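3-carboxy-cis,cis-muconate cycloisomerase (PDB 1RE5) belongs to the fumarase/aspartase superfamily of mostly helical, tetrameric proteins. Local coordinates at residues L256-E261 with V265-A270; T105-M110 with T228-L233. All blocks are in the same frame, centred on the assembly; numbering follows the deposited sequence.

Following the chain from its N terminus, the first segment met is 105-110, at the start of helix 106-142. After 117 intervening residues, 70 of them helical, the chain returns at 228-233 and contact 2 closes this long loop at the start of helix 231-257. That helix then runs to contact 1, where 256-261 turns through three residues into 265-270 and strand 265-266. The two contacts therefore stand in series, neither nesting nor crossing, and share helix 231-257. Their centres are 46 Å apart, their nearest atoms about 29 Å, on opposite sides of the chain's centre. Both also touch the third subunit of the tetramer.

Contact 1: L256-E261 with V265-A270; sequences LLMQTE and VFEPSA
M258 reaches along the backbone of V265, F266 and E267 where the long helix 231-257 of this lyase-superfamily fold ends and the chain turns back into the short strand 265-266. Traced outward, its CB sits 3.8 Å from V265 O, and its CG packs 3.6 Å from F266 CA and 3.8 Å from CD1 of the F266 ring, which it approaches obliquely. With chi2 extended at -175°, SD is carried on past F266 to E267, whose N donates a weak hydrogen bond to M258 SD over 3.5 Å. The bond is long but nearly straight, with an N-H...S angle of 163°. A bend at chi3 (84°) then turns the methyl CE out of that extended line. Outside the turn, M258 also packs on P285.

One residue earlier, L257 and V265 form the apolar half of the contact. Their side chains cross obliquely, and CD1 of L257 lies 3.7 Å from CG2 of V265, while the two CB atoms are 3.9 Å apart. Strand 265-266 pairs antiparallel with strand 349-350 through the backbone of F266 and E349, so the turn joins the helix end to a two-stranded sheet. The backbone of M258 also binds another chain, its O accepting from NE2 of Q155 of the second subunit. Beyond the sulfur, the E267 carboxylate takes hydrogen bonds at the start of helix 286-307: OE1 from G287 N and OE2 from A288 N.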
loop_
_atom_site.group_PDB
_atom_site.type_symbol
_atom_site.label_atom_id
_atom_site.label_comp_id
_atom_site.label_asym_id
_atom_site.label_seq_id
_atom_site.Cartn_x
_atom_site.Cartn_y
_atom_site.Cartn_z
ATOM N N LEU D 256 4.843 -19.422 15.865
ATOM C CA LEU D 256 3.822 -19.744 16.872
ATOM C C LEU D 256 4.054 -21.124 17.483
ATOM O O LEU D 256 3.759 -21.345 18.669
ATOM C CB LEU D 256 2.420 -19.680 16.265
ATOM C CG LEU D 256 1.967 -18.258 15.948
ATOM C CD1 LEU D 256 0.795 -18.304 15.018
ATOM C CD2 LEU D 256 1.625 -17.521 17.235
ATOM N N LEU D 257 4.581 -22.045 16.678
ATOM C CA LEU D 257 4.861 -23.391 17.161
ATOM C C LEU D 257 6.120 -23.395 18.024
ATOM O O LEU D 257 6.309 -24.295 18.858
ATOM C CB LEU D 257 5.010 -24.378 15.994
ATOM C CG LEU D 257 3.735 -24.651 15.189
ATOM C CD1 LEU D 257 4.010 -25.648 14.086
ATOM C CD2 LEU D 257 2.663 -25.187 16.115
ATOM N N MET D 258 6.975 -22.391 17.826
ATOM C CA MET D 258 8.194 -22.277 18.623
ATOM C C MET D 258 7.952 -21.527 19.940
ATOM O O MET D 258 8.871 -21.401 20.751
ATOM C CB MET D 258 9.283 -21.562 17.849
ATOM C CG MET D 258 10.310 -22.474 17.276
ATOM S SD MET D 258 11.638 -21.548 16.497
ATOM C CE MET D 258 12.648 -21.202 17.868
ATOM N N GLN D 259 6.730 -21.023 20.139
ATOM C CA GLN D 259 6.378 -20.304 21.368
ATOM C C GLN D 259 6.698 -21.180 22.562
ATOM O O GLN D 259 6.516 -22.390 22.508
ATOM C CB GLN D 259 4.882 -19.995 21.439
ATOM C CG GLN D 259 4.426 -18.687 20.861
ATOM C CD GLN D 259 2.931 -18.482 21.079
ATOM O OE1 GLN D 259 2.118 -19.269 20.599
ATOM N NE2 GLN D 259 2.567 -17.424 21.812
ATOM N N THR D 260 7.134 -20.563 23.652
ATOM C CA THR D 260 7.469 -21.315 24.852
ATOM C C THR D 260 6.292 -22.133 25.364
ATOM O O THR D 260 6.473 -23.263 25.830
ATOM C CB THR D 260 7.950 -20.393 25.967
ATOM O OG1 THR D 260 9.085 -19.651 25.500
ATOM C CG2 THR D 260 8.335 -21.211 27.195
ATOM N N GLU D 261 5.086 -21.576 25.289
ATOM C CA GLU D 261 3.941 -22.336 25.750
ATOM C C GLU D 261 3.445 -23.380 24.739
ATOM O O GLU D 261 2.454 -24.054 25.003
ATOM C CB GLU D 261 2.791 -21.416 26.188
ATOM C CG GLU D 261 2.695 -20.101 25.466
ATOM C CD GLU D 261 3.588 -19.042 26.064
ATOM O OE1 GLU D 261 3.318 -18.605 27.196
ATOM O OE2 GLU D 261 4.565 -18.642 25.406
ATOM N N VAL D 265 7.401 -27.320 17.281
ATOM C CA VAL D 265 8.278 -27.380 16.125
ATOM C C VAL D 265 9.316 -26.304 16.326
ATOM O O VAL D 265 9.015 -25.264 16.897
ATOM C CB VAL D 265 7.492 -27.123 14.808
ATOM C CG1 VAL D 265 8.444 -26.896 13.656
ATOM C CG2 VAL D 265 6.607 -28.319 14.494
ATOM N N PHE D 266 10.537 -26.546 15.869
ATOM C CA PHE D 266 11.602 -25.566 16.046
ATOM C C PHE D 266 12.459 -25.404 14.805
ATOM O O PHE D 266 12.633 -26.349 14.025
ATOM C CB PHE D 266 12.540 -25.994 17.175
ATOM C CG PHE D 266 11.869 -26.181 18.492
ATOM C CD1 PHE D 266 11.864 -25.159 19.432
ATOM C CD2 PHE D 266 11.249 -27.388 18.802
ATOM C CE1 PHE D 266 11.255 -25.331 20.659
ATOM C CE2 PHE D 266 10.633 -27.569 20.031
ATOM C CZ PHE D 266 10.640 -26.533 20.962
ATOM N N GLU D 267 13.008 -24.205 14.640
ATOM C CA GLU D 267 13.912 -23.932 13.541
ATOM C C GLU D 267 15.202 -24.675 13.873
ATOM O O GLU D 267 15.501 -24.926 15.034
ATOM C CB GLU D 267 14.207 -22.448 13.464
ATOM C CG GLU D 267 13.198 -21.644 12.711
ATOM C CD GLU D 267 13.631 -20.204 12.596
ATOM O OE1 GLU D 267 14.851 -19.961 12.485
ATOM O OE2 GLU D 267 12.758 -19.319 12.609
ATOM N N PRO D 268 15.997 -25.014 12.861
ATOM C CA PRO D 268 17.251 -25.729 13.089
ATOM C C PRO D 268 18.217 -24.980 13.984
ATOM O O PRO D 268 18.001 -23.820 14.314
ATOM C CB PRO D 268 17.830 -25.864 11.688
ATOM C CG PRO D 268 16.645 -25.793 10.809
ATOM C CD PRO D 268 15.819 -24.725 11.435
ATOM N N SER D 269 19.307 -25.675 14.316
ATOM C CA SER D 269 20.421 -25.184 15.129
ATOM C C SER D 269 20.310 -25.539 16.611
ATOM O O SER D 269 20.201 -24.651 17.461
ATOM C CB SER D 269 20.587 -23.666 14.961
ATOM O OG SER D 269 21.890 -23.243 15.323
ATOM N N ALA D 270 20.350 -26.844 16.908
ATOM C CA ALA D 270 20.271 -27.374 18.281
ATOM C C ALA D 270 18.881 -27.166 18.905
ATOM O O ALA D 270 17.975 -26.643 18.241
ATOM C CB ALA D 270 21.366 -26.727 19.166
#

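Contact 2: T105-M110 with T228-L233; sequences TSQDAM and TQRDRL
Q107 sends its amide group over to the guanidinium of R230, and this single meeting of two side chains spans the starts of two long helices, 106-142 and 231-257, toward one end of the helical bundle of a lyase-superfamily fold. The backbones stay well apart: the CA atoms of Q107 and R230 are 12.4 Å from each other, and even the closest pair, Q107 CA and T228 CA, is separated by 10.2 Å. Accordingly the segments bury just 80 Å² between them.

The two chains bridge the gap from opposite directions and with different shapes. Q107 is extended, CG lying opposite the backbone N (chi1 -167°) and the chain running on extended beyond CG, which points the amide straight across. R230 is folded instead: bends at chi2 (-68°) and chi3 bring its CZ to within 4.8 Å of its own CA. The flat groups are turned 60° against each other, so they do not stack, and CD of Q107 stands 4.4 Å from NH1 of R230. The model leaves the orientation of the Q107 amide uncertain, and the evidence here is one of proximity.

W320, on helix 319-347, packs against both R230 and Q107, while the neighbouring D231 forms salt bridges with R175 and R179 of the third subunit. R230 itself is held mainly by carboxylates of its own chain outside the two segments. Two acidic partners grip separate nitrogens of the arginine, which would tend to fix the rotation of the guanidinium: NH1 forms a salt bridge with OD2 of D111, one turn along from Q107, and NH2 another with OE1 of E323.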
loop_
_atom_site.group_PDB
_atom_site.type_symbol
_atom_site.label_atom_id
_atom_site.label_comp_id
_atom_site.label_asym_id
_atom_site.label_seq_id
_atom_site.Cartn_x
_atom_site.Cartn_y
_atom_site.Cartn_z
ATOM N N THR D 105 15.885 3.393 -28.903
ATOM C CA THR D 105 15.683 4.464 -27.948
ATOM C C THR D 105 16.203 3.963 -26.605
ATOM O O THR D 105 16.413 2.768 -26.436
ATOM C CB THR D 105 14.174 4.856 -27.889
ATOM O OG1 THR D 105 14.011 6.024 -27.083
ATOM C CG2 THR D 105 13.338 3.733 -27.322
ATOM N N SER D 106 16.435 4.871 -25.663
ATOM C CA SER D 106 16.939 4.499 -24.341
ATOM C C SER D 106 16.135 3.392 -23.648
ATOM O O SER D 106 16.700 2.408 -23.153
ATOM C CB SER D 106 16.977 5.733 -23.437
ATOM O OG SER D 106 17.910 6.690 -23.910
ATOM N N GLN D 107 14.814 3.543 -23.615
ATOM C CA GLN D 107 13.977 2.543 -22.965
ATOM C C GLN D 107 14.113 1.141 -23.579
ATOM O O GLN D 107 13.943 0.141 -22.883
ATOM C CB GLN D 107 12.506 2.982 -22.964
ATOM C CG GLN D 107 11.649 2.134 -22.032
ATOM C CD GLN D 107 10.226 2.611 -21.914
ATOM O OE1 GLN D 107 9.431 2.032 -21.177
ATOM N NE2 GLN D 107 9.890 3.667 -22.636
ATOM N N ASP D 108 14.416 1.067 -24.873
ATOM C CA ASP D 108 14.579 -0.228 -25.523
ATOM C C ASP D 108 15.701 -0.984 -24.833
ATOM O O ASP D 108 15.562 -2.175 -24.518
ATOM C CB ASP D 108 14.943 -0.066 -26.996
ATOM C CG ASP D 108 13.812 0.497 -27.819
ATOM O OD1 ASP D 108 12.655 0.111 -27.579
ATOM O OD2 ASP D 108 14.079 1.315 -28.724
ATOM N N ALA D 109 16.809 -0.282 -24.590
ATOM C CA ALA D 109 17.967 -0.900 -23.948
ATOM C C ALA D 109 17.696 -1.220 -22.483
ATOM O O ALA D 109 18.056 -2.289 -21.984
ATOM C CB ALA D 109 19.174 0.008 -24.062
ATOM N N MET D 110 17.061 -0.281 -21.796
ATOM C CA MET D 110 16.733 -0.451 -20.390
ATOM C C MET D 110 15.719 -1.577 -20.103
ATOM O O MET D 110 15.971 -2.451 -19.263
ATOM C CB MET D 110 16.206 0.861 -19.856
ATOM C CG MET D 110 17.209 1.967 -19.928
ATOM S SD MET D 110 16.611 3.354 -18.967
ATOM C CE MET D 110 16.313 4.537 -20.289
ATOM N N THR D 228 4.782 1.889 -22.604
ATOM C CA THR D 228 3.877 2.361 -21.561
ATOM C C THR D 228 2.731 1.390 -21.217
ATOM O O THR D 228 1.695 1.792 -20.657
ATOM C CB THR D 228 3.307 3.769 -21.900
ATOM O OG1 THR D 228 2.528 3.719 -23.101
ATOM C CG2 THR D 228 4.436 4.753 -22.097
ATOM N N GLN D 229 2.924 0.117 -21.567
ATOM C CA GLN D 229 1.974 -0.946 -21.238
ATOM C C GLN D 229 2.838 -1.872 -20.365
ATOM O O GLN D 229 3.529 -2.764 -20.880
ATOM C CB GLN D 229 1.513 -1.676 -22.500
ATOM C CG GLN D 229 0.613 -0.860 -23.445
ATOM C CD GLN D 229 -0.709 -0.430 -22.819
ATOM O OE1 GLN D 229 -1.150 -0.997 -21.816
ATOM N NE2 GLN D 229 -1.353 0.568 -23.420
ATOM N N ARG D 230 2.796 -1.660 -19.049
ATOM C CA ARG D 230 3.644 -2.414 -18.128
ATOM C C ARG D 230 3.051 -3.640 -17.407
ATOM O O ARG D 230 3.666 -4.163 -16.462
ATOM C CB ARG D 230 4.198 -1.441 -17.085
ATOM C CG ARG D 230 4.378 -0.025 -17.602
ATOM C CD ARG D 230 5.480 0.030 -18.618
ATOM N NE ARG D 230 6.791 -0.073 -17.986
ATOM C CZ ARG D 230 7.911 -0.359 -18.647
ATOM N NH1 ARG D 230 7.875 -0.576 -19.957
ATOM N NH2 ARG D 230 9.068 -0.418 -18.004
ATOM N N ASP D 231 1.892 -4.123 -17.846
ATOM C CA ASP D 231 1.282 -5.260 -17.173
ATOM C C ASP D 231 2.206 -6.466 -17.012
ATOM O O ASP D 231 2.143 -7.165 -15.999
ATOM C CB ASP D 231 0.022 -5.688 -17.903
ATOM C CG ASP D 231 0.293 -6.050 -19.331
ATOM O OD1 ASP D 231 0.075 -7.222 -19.716
ATOM O OD2 ASP D 231 0.742 -5.150 -20.064
ATOM N N ARG D 232 3.065 -6.718 -17.995
ATOM C CA ARG D 232 3.973 -7.859 -17.913
ATOM C C ARG D 232 4.853 -7.811 -16.664
ATOM O O ARG D 232 5.007 -8.820 -15.962
ATOM C CB ARG D 232 4.854 -7.941 -19.169
ATOM C CG ARG D 232 4.118 -8.442 -20.405
ATOM C CD ARG D 232 5.002 -8.422 -21.648
ATOM N NE ARG D 232 4.401 -7.586 -22.682
ATOM C CZ ARG D 232 3.872 -8.054 -23.805
ATOM N NH1 ARG D 232 3.879 -9.354 -24.050
ATOM N NH2 ARG D 232 3.309 -7.228 -24.666
ATOM N N LEU D 233 5.428 -6.645 -16.371
ATOM C CA LEU D 233 6.300 -6.522 -15.198
ATOM C C LEU D 233 5.503 -6.583 -13.885
ATOM O O LEU D 233 5.942 -7.172 -12.893
ATOM C CB LEU D 233 7.094 -5.210 -15.262
ATOM C CG LEU D 233 7.900 -4.943 -16.541
ATOM C CD1 LEU D 233 8.673 -3.625 -16.410
ATOM C CD2 LEU D 233 8.863 -6.096 -16.786
#